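Local coordinates for sensor protein kinase HptS (Staphylococcus aureus, PDB 6LKI) that probably senses an extracellular signal, with its partner protein, and passes it on as a histidine kinase of a two-component system, at residues M83-T88 and K101-N106. Residues are numbered along the deposited sequence; the frame is centred on the assembly and turned at random.
Sequences MYLFST and KIYMAN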
loop_
_atom_site.group_PDB
_atom_site.type_symbol
_atom_site.label_atom_id
_atom_site.label_comp_id
_atom_site.label_asym_id
_atom_site.label_seq_id
_atom_site.Cartn_x
_atom_site.Cartn_y
_atom_site.Cartn_z
ATOM N N MET B 83 4.103 -10.025 -13.862
ATOM C CA MET B 83 5.532 -9.947 -14.116
ATOM C C MET B 83 6.301 -10.574 -12.962
ATOM O O MET B 83 5.745 -10.896 -11.908
ATOM C CB MET B 83 5.976 -8.493 -14.316
ATOM C CG MET B 83 5.249 -7.756 -15.423
ATOM S SD MET B 83 5.758 -6.031 -15.509
ATOM C CE MET B 83 4.648 -5.412 -16.770
ATOM N N TYR B 84 7.601 -10.740 -13.175
ATOM C CA TYR B 84 8.499 -11.301 -12.176
ATOM C C TYR B 84 9.182 -10.162 -11.431
ATOM O O TYR B 84 9.932 -9.386 -12.032
ATOM C CB TYR B 84 9.535 -12.214 -12.829
ATOM C CG TYR B 84 10.600 -12.719 -11.883
ATOM C CD1 TYR B 84 10.265 -13.492 -10.778
ATOM C CD2 TYR B 84 11.942 -12.431 -12.097
ATOM C CE1 TYR B 84 11.236 -13.958 -9.910
ATOM C CE2 TYR B 84 12.920 -12.894 -11.236
ATOM C CZ TYR B 84 12.560 -13.657 -10.145
ATOM O OH TYR B 84 13.527 -14.121 -9.284
ATOM N N LEU B 85 8.917 -10.058 -10.130
ATOM C CA LEU B 85 9.606 -9.079 -9.296
ATOM C C LEU B 85 11.067 -9.489 -9.168
ATOM O O LEU B 85 11.385 -10.497 -8.528
ATOM C CB LEU B 85 8.940 -8.972 -7.928
ATOM C CG LEU B 85 9.598 -7.990 -6.958
ATOM C CD1 LEU B 85 9.711 -6.610 -7.591
ATOM C CD2 LEU B 85 8.825 -7.919 -5.649
ATOM N N PHE B 86 11.832 -8.547 -9.621
ATOM C CA PHE B 86 13.181 -9.047 -9.853
ATOM C C PHE B 86 14.237 -8.341 -9.013
ATOM O O PHE B 86 15.139 -8.998 -8.487
ATOM C CB PHE B 86 13.532 -8.924 -11.341
ATOM C CG PHE B 86 14.939 -9.349 -11.675
ATOM C CD1 PHE B 86 15.261 -10.688 -11.811
ATOM C CD2 PHE B 86 15.935 -8.407 -11.867
ATOM C CE1 PHE B 86 16.547 -11.083 -12.118
ATOM C CE2 PHE B 86 17.227 -8.798 -12.179
ATOM C CZ PHE B 86 17.532 -10.139 -12.303
ATOM N N SER B 87 14.018 -7.181 -8.467
ATOM C CA SER B 87 14.845 -6.531 -7.462
ATOM C C SER B 87 14.036 -5.465 -6.738
ATOM O O SER B 87 13.114 -4.868 -7.301
ATOM C CB SER B 87 16.101 -5.908 -8.082
ATOM O OG SER B 87 15.770 -4.828 -8.934
ATOM N N THR B 88 14.398 -5.240 -5.476
ATOM C CA THR B 88 13.793 -4.211 -4.642
ATOM C C THR B 88 14.908 -3.482 -3.907
ATOM O O THR B 88 15.799 -4.122 -3.341
ATOM C CB THR B 88 12.801 -4.814 -3.636
ATOM O OG1 THR B 88 11.834 -5.610 -4.331
ATOM C CG2 THR B 88 12.087 -3.717 -2.860
ATOM N N LYS B 101 11.527 -0.774 -7.484
ATOM C CA LYS B 101 11.279 -2.122 -7.863
ATOM C C LYS B 101 11.447 -2.308 -9.349
ATOM O O LYS B 101 11.006 -1.518 -10.081
ATOM C CB LYS B 101 9.889 -2.503 -7.479
ATOM C CG LYS B 101 9.589 -2.265 -6.049
ATOM C CD LYS B 101 8.456 -3.148 -5.637
ATOM C CE LYS B 101 7.554 -2.451 -4.674
ATOM N NZ LYS B 101 8.174 -2.238 -3.345
ATOM N N ILE B 102 12.072 -3.402 -9.748
ATOM C CA ILE B 102 12.301 -3.718 -11.153
ATOM C C ILE B 102 11.612 -5.039 -11.462
ATOM O O ILE B 102 11.849 -6.043 -10.780
ATOM C CB ILE B 102 13.802 -3.785 -11.485
ATOM C CG1 ILE B 102 14.453 -2.418 -11.260
ATOM C CG2 ILE B 102 14.013 -4.249 -12.917
ATOM C CD1 ILE B 102 15.937 -2.391 -11.539
ATOM N N TYR B 103 10.757 -5.033 -12.480
ATOM C CA TYR B 103 9.983 -6.198 -12.878
ATOM C C TYR B 103 10.453 -6.693 -14.238
ATOM O O TYR B 103 10.794 -5.893 -15.115
ATOM C CB TYR B 103 8.487 -5.874 -12.941
ATOM C CG TYR B 103 7.890 -5.444 -11.622
ATOM C CD1 TYR B 103 7.943 -4.118 -11.213
ATOM C CD2 TYR B 103 7.275 -6.365 -10.786
ATOM C CE1 TYR B 103 7.400 -3.722 -10.005
ATOM C CE2 TYR B 103 6.726 -5.978 -9.577
ATOM C CZ TYR B 103 6.792 -4.655 -9.193
ATOM O OH TYR B 103 6.250 -4.265 -7.990
ATOM N N MET B 104 10.461 -8.010 -14.410
ATOM C CA MET B 104 10.782 -8.640 -15.684
ATOM C C MET B 104 9.490 -9.135 -16.318
ATOM O O MET B 104 8.783 -9.959 -15.728
ATOM C CB MET B 104 11.772 -9.791 -15.495
ATOM C CG MET B 104 12.285 -10.396 -16.795
ATOM S SD MET B 104 11.199 -11.679 -17.455
ATOM C CE MET B 104 11.469 -12.994 -16.270
ATOM N N ALA B 105 9.183 -8.633 -17.514
ATOM C CA ALA B 105 7.982 -9.052 -18.229
ATOM C C ALA B 105 8.264 -10.179 -19.216
ATOM O O ALA B 105 7.422 -11.065 -19.398
ATOM C CB ALA B 105 7.361 -7.859 -18.961
ATOM N N ASN B 106 9.432 -10.156 -19.852
ATOM C CA ASN B 106 9.856 -11.198 -20.780
ATOM C C ASN B 106 11.342 -11.004 -21.049
ATOM O O ASN B 106 11.935 -9.992 -20.666
ATOM C CB ASN B 106 9.054 -11.163 -22.087
ATOM C CG ASN B 106 9.207 -9.852 -22.835
ATOM O OD1 ASN B 106 10.251 -9.577 -23.428
ATOM N ND2 ASN B 106 8.161 -9.033 -22.812
#
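Tyr84 and Met104 form a hydrogen-bonded antiparallel pair between strands 84-92 and 97-106. Tyr84 N gives an almost straight bond to Met104 O (2.9 Å, 178° at the hydrogen), and Met104 N returns one to Tyr84 O. Beyond the non-hydrogen-bonded pair Leu85-Tyr103 the register slips by one residue: Phe86 N reaches Ile102 O at 2.8 Å, while Ser87 N adds a weak bond to the same oxygen. Ile102 N then closes on Ser87 O (3.0 Å).

Apolar contacts gather round Tyr103. Leu85 CD1 lies over one face of its ring, offset toward the rim and 4.0 Å from the centroid, a CH-pi contact. Met83 crosses Tyr103 at about a right angle; its SD touches Tyr103 CB at 3.8 Å and stands oblique to the ring, a Met-aromatic contact. On the other face from Leu85 and Tyr103, the Met104 chain bends at chi2 and chi3 (-86° and -71°), bringing CE to Tyr84 CB. The Tyr84 hydroxyl bonds onward to His163. Ser87 OG packs on Ile102 CB at 3.4 Å, and both residues meet Ile20 of helix 2-31.

Outside this hairpin, Lys101 NZ pairs with an acidic side chain of another protein chain. Phe86 and Ser87, both facing Ile102, form a classic beta bulge in an otherwise regular antiparallel hairpin, part of a four-stranded sheet in which strand 97-106 lies between 84-92 and 59-66, beside the long N-terminal helix.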